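Protein CPn_0803/CP_1068/CPj0803/CpB0832 (Chlamydophila pneumoniae, PDB 3Q9D) has no established function but is probably a needle-tip component of the chlamydial type III secretion system. Local coordinates at residues Glu94-Thr102 against His114-Arg125; Leu53-Ile61 against Glu73-Cys81. All coordinates share one frame; numbering follows the deposited sequence. Where two conformers were deposited one is given.

Along the chain contact 2 closes before contact 1 opens, and together they use the first four helices in order: helix 48-61 packs against helix 70-82 in contact 2, then helix 86-98 and the turn after it pack against helix 107-133 in contact 1. The two centres are about 13 Å apart and lie on the same side of the chain's centre. Direct contacts connect them: Lys59 NZ and Glu119 OE2 form a salt bridge at 2.7 Å, while Ile124 CD1 lies 3.5 Å from Phe74 CE1. Both helix pairs belong to one N-terminal helical bundle, joined by this salt bridge and by the packing of Ile124 on Phe74, preceding the three-stranded antiparallel sheet and the C-terminal helices.

Contact 1. Residues Glu94-Thr102 against His114-Arg125; sequences EMLINGKLT and HSLIAEFMMPIR
The backbone oxygen Ile97 O is met by Arg125 NH1 at 2.6 Å, near the guanidinium plane and at its edge, but the N-H...O angle of 119° makes this hydrogen bond weak. It lies where helix 86-98 ends, next to Gly99, whose positive phi turns the chain out of the helix. One turn back, Glu94 O accepts from both Asn98 N and Lys100 N, which reach it from opposite faces of its plane, and the Asn98 amide also bonds the Glu94 carboxylate. Leu96 O has no hydrogen-bond partner and is buried; Met121 CA approaches it at 3.5 Å in a CA-H...O contact.

The short helical segments cross at -55°, and apolar side chains fill the crossing. Leu96 reaches two levels of the partner helix: its CB meets Ile124 CD1 at 3.7 Å, and its CD2 lies 3.9 Å from Leu116 CB. Met95 CG packs 3.7 Å from Ile117 CG1, the two side chains passing at a slant. Met121 has CG anti to its own backbone nitrogen (chi1 -178°) and stays extended as far as SD, which comes to 3.6 Å from Gly99 N, alongside the turn. Beyond the turn, Leu101 CD1 rests 3.7 Å from His114 CE1. Phe74 of helix 70-82 touches Leu96, Ile97 and Ile124, with Leu58 of helix 48-61 also against Leu96.

Across this interface the one hydrogen bond is weak, so dispersion between aliphatic and thioether groups probably supplies most of the cohesion, with the CA-H...O contact offering Leu96 O only modest compensation.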
loop_
_atom_site.group_PDB
_atom_site.type_symbol
_atom_site.label_atom_id
_atom_site.label_comp_id
_atom_site.label_asym_id
_atom_site.label_seq_id
_atom_site.Cartn_x
_atom_site.Cartn_y
_atom_site.Cartn_z
ATOM N N GLU A 94 19.869 24.246 -15.801
ATOM C CA GLU A 94 21.155 23.763 -16.340
ATOM C C GLU A 94 22.047 23.252 -15.210
ATOM O O GLU A 94 22.634 22.166 -15.290
ATOM C CB GLU A 94 21.886 24.893 -17.061
ATOM C CG GLU A 94 21.228 25.365 -18.329
ATOM C CD GLU A 94 21.321 24.343 -19.447
ATOM O OE1 GLU A 94 21.921 23.265 -19.227
ATOM O OE2 GLU A 94 20.797 24.628 -20.546
ATOM N N MET A 95 22.146 24.042 -14.144
ATOM C CA MET A 95 22.955 23.671 -12.987
ATOM C C MET A 95 22.504 22.335 -12.373
ATOM O O MET A 95 23.307 21.396 -12.210
ATOM C CB MET A 95 22.881 24.769 -11.918
ATOM C CG MET A 95 23.562 24.382 -10.608
ATOM S SD MET A 95 23.130 25.449 -9.207
ATOM C CE MET A 95 23.385 27.060 -9.948
ATOM N N LEU A 96 21.216 22.246 -12.044
ATOM C CA LEU A 96 20.684 21.131 -11.232
ATOM C C LEU A 96 20.258 19.892 -12.027
ATOM O O LEU A 96 20.276 18.780 -11.505
ATOM C CB LEU A 96 19.518 21.617 -10.366
ATOM C CG LEU A 96 19.910 22.690 -9.344
ATOM C CD1 LEU A 96 18.677 23.235 -8.643
ATOM C CD2 LEU A 96 20.889 22.112 -8.335
ATOM N N ILE A 97 19.856 20.089 -13.278
ATOM C CA ILE A 97 19.517 18.956 -14.137
ATOM C C ILE A 97 20.758 18.456 -14.883
ATOM O O ILE A 97 21.015 17.252 -14.929
ATOM C CB ILE A 97 18.396 19.311 -15.135
ATOM C CG1 ILE A 97 17.074 19.553 -14.395
ATOM C CG2 ILE A 97 18.209 18.207 -16.150
ATOM C CD1 ILE A 97 15.974 20.157 -15.311
ATOM N N ASN A 98 21.551 19.384 -15.425
ATOM C CA ASN A 98 22.728 19.023 -16.228
ATOM C C ASN A 98 24.094 19.124 -15.530
ATOM O O ASN A 98 25.097 18.757 -16.119
ATOM C CB ASN A 98 22.763 19.846 -17.524
ATOM C CG ASN A 98 21.590 19.537 -18.424
ATOM O OD1 ASN A 98 21.052 18.436 -18.368
ATOM N ND2 ASN A 98 21.178 20.501 -19.248
ATOM N N GLY A 99 24.134 19.632 -14.301
ATOM C CA GLY A 99 25.395 19.853 -13.603
ATOM C C GLY A 99 26.310 20.895 -14.254
ATOM O O GLY A 99 27.529 20.912 -14.019
ATOM N N LYS A 100 25.729 21.777 -15.065
ATOM C CA LYS A 100 26.508 22.747 -15.848
ATOM C C LYS A 100 26.258 24.172 -15.373
ATOM O O LYS A 100 25.107 24.563 -15.121
ATOM C CB LYS A 100 26.152 22.597 -17.334
ATOM C CG LYS A 100 26.683 23.684 -18.268
ATOM C CD LYS A 100 28.211 23.772 -18.258
ATOM C CE LYS A 100 28.760 24.353 -19.570
ATOM N NZ LYS A 100 28.170 25.678 -19.927
ATOM N N LEU A 101 27.335 24.938 -15.217
ATOM C CA LEU A 101 27.249 26.328 -14.767
ATOM C C LEU A 101 27.376 27.251 -15.985
ATOM O O LEU A 101 28.441 27.308 -16.626
ATOM C CB LEU A 101 28.347 26.639 -13.736
ATOM C CG LEU A 101 28.258 25.886 -12.400
ATOM C CD1 LEU A 101 29.350 26.330 -11.452
ATOM C CD2 LEU A 101 26.898 26.086 -11.751
ATOM N N THR A 102 26.302 27.980 -16.299
ATOM C CA THR A 102 26.247 28.708 -17.569
ATOM C C THR A 102 26.722 30.147 -17.455
ATOM O O THR A 102 26.628 30.912 -18.413
ATOM C CB THR A 102 24.840 28.682 -18.187
ATOM O OG1 THR A 102 23.914 29.350 -17.308
ATOM C CG2 THR A 102 24.393 27.226 -18.432
ATOM N N HIS A 114 28.150 24.148 -6.484
ATOM C CA HIS A 114 28.726 22.796 -6.482
ATOM C C HIS A 114 28.088 21.922 -5.411
ATOM O O HIS A 114 27.866 20.740 -5.628
ATOM C CB HIS A 114 30.253 22.827 -6.334
ATOM C CG HIS A 114 30.946 23.347 -7.555
ATOM N ND1 HIS A 114 30.438 23.167 -8.820
ATOM C CD2 HIS A 114 32.086 24.058 -7.703
ATOM C CE1 HIS A 114 31.244 23.734 -9.703
ATOM N NE2 HIS A 114 32.248 24.280 -9.051
ATOM N N SER A 115 27.771 22.513 -4.263
ATOM C CA SER A 115 27.156 21.755 -3.182
ATOM C C SER A 115 25.740 21.311 -3.591
ATOM O O SER A 115 25.329 20.168 -3.331
ATOM C CB SER A 115 27.099 22.603 -1.904
ATOM O OG SER A 115 26.450 21.906 -0.866
ATOM N N LEU A 116 24.999 22.216 -4.229
ATOM C CA LEU A 116 23.637 21.912 -4.685
ATOM C C LEU A 116 23.655 20.834 -5.758
ATOM O O LEU A 116 22.798 19.942 -5.784
ATOM C CB LEU A 116 22.954 23.155 -5.252
ATOM C CG LEU A 116 22.543 24.233 -4.241
ATOM C CD1 LEU A 116 21.958 25.436 -5.001
ATOM C CD2 LEU A 116 21.553 23.694 -3.177
ATOM N N ILE A 117 24.644 20.905 -6.635
ATOM C CA ILE A 117 24.785 19.900 -7.682
ATOM C C ILE A 117 25.038 18.534 -7.047
ATOM O O ILE A 117 24.377 17.543 -7.384
ATOM C CB ILE A 117 25.929 20.260 -8.662
ATOM C CG1 ILE A 117 25.510 21.457 -9.525
ATOM C CG2 ILE A 117 26.257 19.071 -9.550
ATOM C CD1 ILE A 117 26.659 22.011 -10.425
ATOM N N ALA A 118 25.981 18.491 -6.105
ATOM C CA ALA A 118 26.338 17.245 -5.445
ATOM C C ALA A 118 25.141 16.679 -4.692
ATOM O O ALA A 118 24.872 15.484 -4.752
ATOM C CB ALA A 118 27.530 17.453 -4.492
ATOM N N GLU A 119 24.415 17.535 -3.981
ATOM C CA GLU A 119 23.287 17.050 -3.193
ATOM C C GLU A 119 22.055 16.653 -4.035
ATOM O O GLU A 119 21.346 15.690 -3.724
ATOM C CB GLU A 119 22.909 18.080 -2.123
ATOM C CG GLU A 119 21.862 17.569 -1.116
ATOM C CD GLU A 119 21.756 18.471 0.114
ATOM O OE1 GLU A 119 22.555 19.430 0.219
ATOM O OE2 GLU A 119 20.888 18.218 0.984
ATOM N N PHE A 120 21.799 17.366 -5.119
ATOM C CA PHE A 120 20.471 17.265 -5.742
ATOM C C PHE A 120 20.412 16.786 -7.164
ATOM O O PHE A 120 19.336 16.425 -7.634
ATOM C CB PHE A 120 19.721 18.603 -5.619
ATOM C CG PHE A 120 19.437 18.976 -4.208
ATOM C CD1 PHE A 120 18.542 18.221 -3.458
ATOM C CD2 PHE A 120 20.079 20.039 -3.617
ATOM C CE1 PHE A 120 18.278 18.534 -2.156
ATOM C CE2 PHE A 120 19.833 20.364 -2.287
ATOM C CZ PHE A 120 18.913 19.614 -1.556
ATOM N N MET A 121 21.539 16.779 -7.867
ATOM C CA MET A 121 21.482 16.428 -9.282
ATOM C C MET A 121 20.955 15.010 -9.522
ATOM O O MET A 121 20.082 14.800 -10.359
ATOM C CB MET A 121 22.831 16.605 -9.985
ATOM C CG MET A 121 22.737 16.267 -11.491
ATOM S SD MET A 121 24.300 16.627 -12.365
ATOM C CE MET A 121 25.489 15.625 -11.460
ATOM N N MET A 122 21.495 14.029 -8.814
ATOM C CA MET A 122 21.053 12.653 -9.004
ATOM C C MET A 122 19.591 12.419 -8.579
ATOM O O MET A 122 18.810 11.801 -9.312
ATOM C CB MET A 122 22.026 11.698 -8.303
ATOM C CG MET A 122 23.385 11.645 -8.994
ATOM S SD MET A 122 23.184 11.190 -10.729
ATOM C CE MET A 122 21.796 9.974 -10.582
ATOM N N PRO A 123 19.203 12.935 -7.403
ATOM C CA PRO A 123 17.810 12.767 -6.978
ATOM C C PRO A 123 16.841 13.436 -7.967
ATOM O O PRO A 123 15.746 12.917 -8.207
ATOM C CB PRO A 123 17.777 13.477 -5.627
ATOM C CG PRO A 123 19.183 13.310 -5.095
ATOM C CD PRO A 123 20.063 13.429 -6.309
ATOM N N ILE A 124 17.238 14.581 -8.522
ATOM C CA ILE A 124 16.427 15.237 -9.568
ATOM C C ILE A 124 16.323 14.397 -10.845
ATOM O O ILE A 124 15.245 14.271 -11.443
ATOM C CB ILE A 124 16.950 16.665 -9.903
ATOM C CG1 ILE A 124 16.711 17.597 -8.700
ATOM C CG2 ILE A 124 16.275 17.201 -11.189
ATOM C CD1 ILE A 124 17.591 18.882 -8.722
ATOM N N ARG A 125 17.449 13.835 -11.273
ATOM C CA ARG A 125 17.451 12.925 -12.420
ATOM C C ARG A 125 16.623 11.664 -12.164
ATOM O O ARG A 125 15.944 11.168 -13.069
ATOM C CB ARG A 125 18.888 12.580 -12.816
ATOM C CG ARG A 125 19.642 13.869 -13.183
ATOM C CD ARG A 125 21.140 13.655 -13.459
ATOM N NE ARG A 125 21.395 13.030 -14.753
ATOM C CZ ARG A 125 21.186 13.624 -15.927
ATOM N NH1 ARG A 125 20.694 14.858 -15.976
ATOM N NH2 ARG A 125 21.457 12.978 -17.056
#

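Contact 2. Residues Leu53-Ile61 against Glu73-Cys81; sequences LLEGNLKRI and EFQNVVFNC
Val77 is a knob in a hole formed by Leu54, Asn57, Leu58 and Ile61. Its CG1 lies 3.7 Å from Leu54 CD1 and 3.9 Å from Asn57 CB, whereas CG2 faces Ile61 CG2. Beside the knob, Leu58 CD2 meets the edge of the Phe74 ring, in its plane, 3.6 Å from Phe74 CD1. In the conformer given, Cys81 SG continues the row, 3.7 Å from Leu54 CD1.

Ile61, also in the conformer given, holds CG1 between its backbone nitrogen and carbonyl carbon (chi1 70°), which sends CD1 to 3.7 Å from Phe74 CA and turns CG2 to the extended Glu73 side chain, 3.5 Å from OE2. The two carboxylate oxygens have separate partners: a water donates to Glu73 OE1 and to Ile61 O, and Asn138 of the third subunit hydrogen-bonds OE2.

The segments run antiparallel at 163°, with axes 10.4 Å apart; further out, Leu96 and Phe120 back Leu58 from the other helices of the bundle. No direct hydrogen bond crosses the pair, so its direct cohesion is probably mostly apolar; the knob's fit is consistent with the register, in which Val77 lies opposite Asn57, while the Glu73 carboxylate joins the water-bridged end of helix 48-61 to a neighbouring chain.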
loop_
_atom_site.group_PDB
_atom_site.type_symbol
_atom_site.label_atom_id
_atom_site.label_comp_id
_atom_site.label_asym_id
_atom_site.label_seq_id
_atom_site.Cartn_x
_atom_site.Cartn_y
_atom_site.Cartn_z
ATOM N N LEU A 53 17.838 30.002 0.030
ATOM C CA LEU A 53 16.412 29.708 -0.034
ATOM C C LEU A 53 16.140 28.496 -0.921
ATOM O O LEU A 53 15.313 27.648 -0.593
ATOM C CB LEU A 53 15.640 30.919 -0.556
ATOM C CG LEU A 53 14.952 31.799 0.488
ATOM C CD1 LEU A 53 15.594 33.176 0.530
ATOM C CD2 LEU A 53 13.465 31.908 0.192
ATOM N N LEU A 54 16.847 28.420 -2.044
ATOM C CA LEU A 54 16.687 27.318 -2.978
ATOM C C LEU A 54 17.095 26.005 -2.330
ATOM O O LEU A 54 16.425 24.989 -2.494
ATOM C CB LEU A 54 17.520 27.563 -4.235
ATOM C CG LEU A 54 17.421 26.512 -5.339
ATOM C CD1 LEU A 54 15.979 26.333 -5.778
ATOM C CD2 LEU A 54 18.300 26.898 -6.515
ATOM N N GLU A 55 18.192 26.034 -1.582
ATOM C CA GLU A 55 18.664 24.826 -0.902
ATOM C C GLU A 55 17.639 24.312 0.108
ATOM O O GLU A 55 17.360 23.111 0.155
ATOM C CB GLU A 55 19.988 25.079 -0.184
ATOM C CG GLU A 55 20.538 23.838 0.508
ATOM C CD GLU A 55 21.815 24.121 1.302
ATOM O OE1 GLU A 55 21.747 24.877 2.299
ATOM O OE2 GLU A 55 22.882 23.590 0.924
ATOM N N GLY A 56 17.103 25.208 0.932
ATOM C CA GLY A 56 16.092 24.821 1.912
ATOM C C GLY A 56 14.864 24.210 1.248
ATOM O O GLY A 56 14.345 23.197 1.695
ATOM N N ASN A 57 14.389 24.832 0.174
ATOM C CA ASN A 57 13.243 24.309 -0.564
ATOM C C ASN A 57 13.493 22.930 -1.212
ATOM O O ASN A 57 12.632 22.049 -1.197
ATOM C CB ASN A 57 12.788 25.356 -1.595
ATOM C CG ASN A 57 12.048 26.509 -0.937
ATOM O OD1 ASN A 57 11.205 26.276 -0.074
ATOM N ND2 ASN A 57 12.363 27.745 -1.319
ATOM N N LEU A 58 14.690 22.735 -1.746
ATOM C CA LEU A 58 15.048 21.449 -2.317
ATOM C C LEU A 58 15.213 20.409 -1.207
ATOM O O LEU A 58 14.751 19.276 -1.348
ATOM C CB LEU A 58 16.314 21.554 -3.158
ATOM C CG LEU A 58 16.198 22.402 -4.429
ATOM C CD1 LEU A 58 17.569 22.647 -5.044
ATOM C CD2 LEU A 58 15.260 21.786 -5.456
ATOM N N LYS A 59 15.890 20.772 -0.122
ATOM C CA LYS A 59 15.974 19.845 1.001
ATOM C C LYS A 59 14.582 19.393 1.427
ATOM O O LYS A 59 14.380 18.232 1.746
ATOM C CB LYS A 59 16.686 20.475 2.199
ATOM C CG LYS A 59 18.228 20.517 2.034
ATOM C CD LYS A 59 18.871 21.198 3.251
ATOM C CE LYS A 59 20.412 21.117 3.168
ATOM N NZ LYS A 59 20.886 19.678 3.226
ATOM N N ARG A 60 13.629 20.318 1.461
ATOM C CA ARG A 60 12.260 19.986 1.857
ATOM C C ARG A 60 11.623 18.975 0.910
ATOM O O ARG A 60 11.077 17.951 1.334
ATOM C CB ARG A 60 11.400 21.256 1.910
ATOM C CG ARG A 60 9.979 21.028 2.429
ATOM C CD ARG A 60 9.287 22.354 2.799
ATOM N NE ARG A 60 10.199 23.291 3.455
ATOM C CZ ARG A 60 10.685 24.379 2.868
ATOM N NH1 ARG A 60 11.512 25.179 3.516
ATOM N NH2 ARG A 60 10.333 24.664 1.627
ATOM N N ILE A 61 11.673 19.253 -0.389
ATOM C CA ILE A 61 10.965 18.358 -1.294
ATOM C C ILE A 61 11.617 16.984 -1.349
ATOM O O ILE A 61 10.920 15.996 -1.536
ATOM C CB ILE A 61 10.777 18.930 -2.717
ATOM C CG1 ILE A 61 12.110 19.004 -3.460
ATOM C CG2 ILE A 61 10.104 20.303 -2.680
ATOM C CD1 ILE A 61 11.968 19.589 -4.858
ATOM N N GLU A 73 7.315 19.119 -8.954
ATOM C CA GLU A 73 7.390 19.935 -7.747
ATOM C C GLU A 73 8.705 20.720 -7.721
ATOM O O GLU A 73 8.736 21.895 -7.356
ATOM C CB GLU A 73 7.279 19.053 -6.495
ATOM C CG GLU A 73 7.203 19.858 -5.208
ATOM C CD GLU A 73 6.933 18.990 -3.970
ATOM O OE1 GLU A 73 7.012 17.745 -4.084
ATOM O OE2 GLU A 73 6.652 19.570 -2.886
ATOM N N PHE A 74 9.786 20.055 -8.116
ATOM C CA PHE A 74 11.074 20.700 -8.294
ATOM C C PHE A 74 11.022 21.858 -9.318
ATOM O O PHE A 74 11.549 22.943 -9.074
ATOM C CB PHE A 74 12.114 19.655 -8.717
ATOM C CG PHE A 74 13.268 20.229 -9.483
ATOM C CD1 PHE A 74 14.285 20.913 -8.830
ATOM C CD2 PHE A 74 13.341 20.077 -10.864
ATOM C CE1 PHE A 74 15.377 21.458 -9.559
ATOM C CE2 PHE A 74 14.419 20.607 -11.589
ATOM C CZ PHE A 74 15.424 21.294 -10.941
ATOM N N GLN A 75 10.413 21.635 -10.474
ATOM C CA GLN A 75 10.300 22.721 -11.451
ATOM C C GLN A 75 9.582 23.907 -10.844
ATOM O O GLN A 75 9.948 25.041 -11.077
ATOM C CB GLN A 75 9.524 22.250 -12.689
ATOM C CG GLN A 75 10.269 21.211 -13.519
ATOM C CD GLN A 75 9.458 20.807 -14.734
ATOM O OE1 GLN A 75 8.344 20.307 -14.600
ATOM N NE2 GLN A 75 9.998 21.061 -15.925
ATOM N N ASN A 76 8.542 23.640 -10.071
ATOM C CA ASN A 76 7.768 24.721 -9.438
ATOM C C ASN A 76 8.626 25.531 -8.452
ATOM O O ASN A 76 8.533 26.753 -8.401
ATOM C CB ASN A 76 6.539 24.149 -8.733
ATOM C CG ASN A 76 5.682 25.227 -8.087
ATOM O OD1 ASN A 76 5.120 26.069 -8.779
ATOM N ND2 ASN A 76 5.589 25.208 -6.759
ATOM N N VAL A 77 9.480 24.836 -7.702
ATOM C CA VAL A 77 10.448 25.474 -6.809
ATOM C C VAL A 77 11.406 26.380 -7.580
ATOM O O VAL A 77 11.669 27.515 -7.179
ATOM C CB VAL A 77 11.262 24.399 -6.036
ATOM C CG1 VAL A 77 12.542 24.998 -5.429
ATOM C CG2 VAL A 77 10.379 23.774 -4.940
ATOM N N VAL A 78 11.919 25.888 -8.702
ATOM C CA VAL A 78 12.805 26.717 -9.512
ATOM C C VAL A 78 12.078 27.948 -10.072
ATOM O O VAL A 78 12.593 29.067 -9.997
ATOM C CB VAL A 78 13.469 25.912 -10.650
ATOM C CG1 VAL A 78 14.274 26.859 -11.559
ATOM C CG2 VAL A 78 14.404 24.838 -10.063
ATOM N N PHE A 79 10.882 27.749 -10.615
ATOM C CA PHE A 79 10.140 28.873 -11.166
ATOM C C PHE A 79 9.807 29.897 -10.083
ATOM O O PHE A 79 9.954 31.100 -10.300
ATOM C CB PHE A 79 8.896 28.397 -11.924
ATOM C CG PHE A 79 9.213 27.794 -13.273
ATOM C CD1 PHE A 79 9.994 28.490 -14.189
ATOM C CD2 PHE A 79 8.745 26.531 -13.617
ATOM C CE1 PHE A 79 10.299 27.937 -15.434
ATOM C CE2 PHE A 79 9.033 25.976 -14.860
ATOM C CZ PHE A 79 9.821 26.679 -15.766
ATOM N N ASN A 80 9.400 29.420 -8.908
ATOM C CA ASN A 80 9.116 30.315 -7.780
ATOM C C ASN A 80 10.345 31.137 -7.432
ATOM O O ASN A 80 10.261 32.338 -7.221
ATOM C CB ASN A 80 8.642 29.530 -6.535
ATOM C CG ASN A 80 7.203 29.056 -6.656
ATOM O OD1 ASN A 80 6.480 29.476 -7.557
ATOM N ND2 ASN A 80 6.774 28.190 -5.734
ATOM N N CYS A 81 11.490 30.478 -7.374
ATOM C CA CYS A 81 12.740 31.164 -7.068
ATOM C C CYS A 81 13.117 32.178 -8.162
ATOM O O CYS A 81 13.580 33.279 -7.857
ATOM C CB CYS A 81 13.873 30.158 -6.828
ATOM S SG CYS A 81 13.833 29.336 -5.201
HETATM O O HOH W 1 7.845 16.538 -1.612
#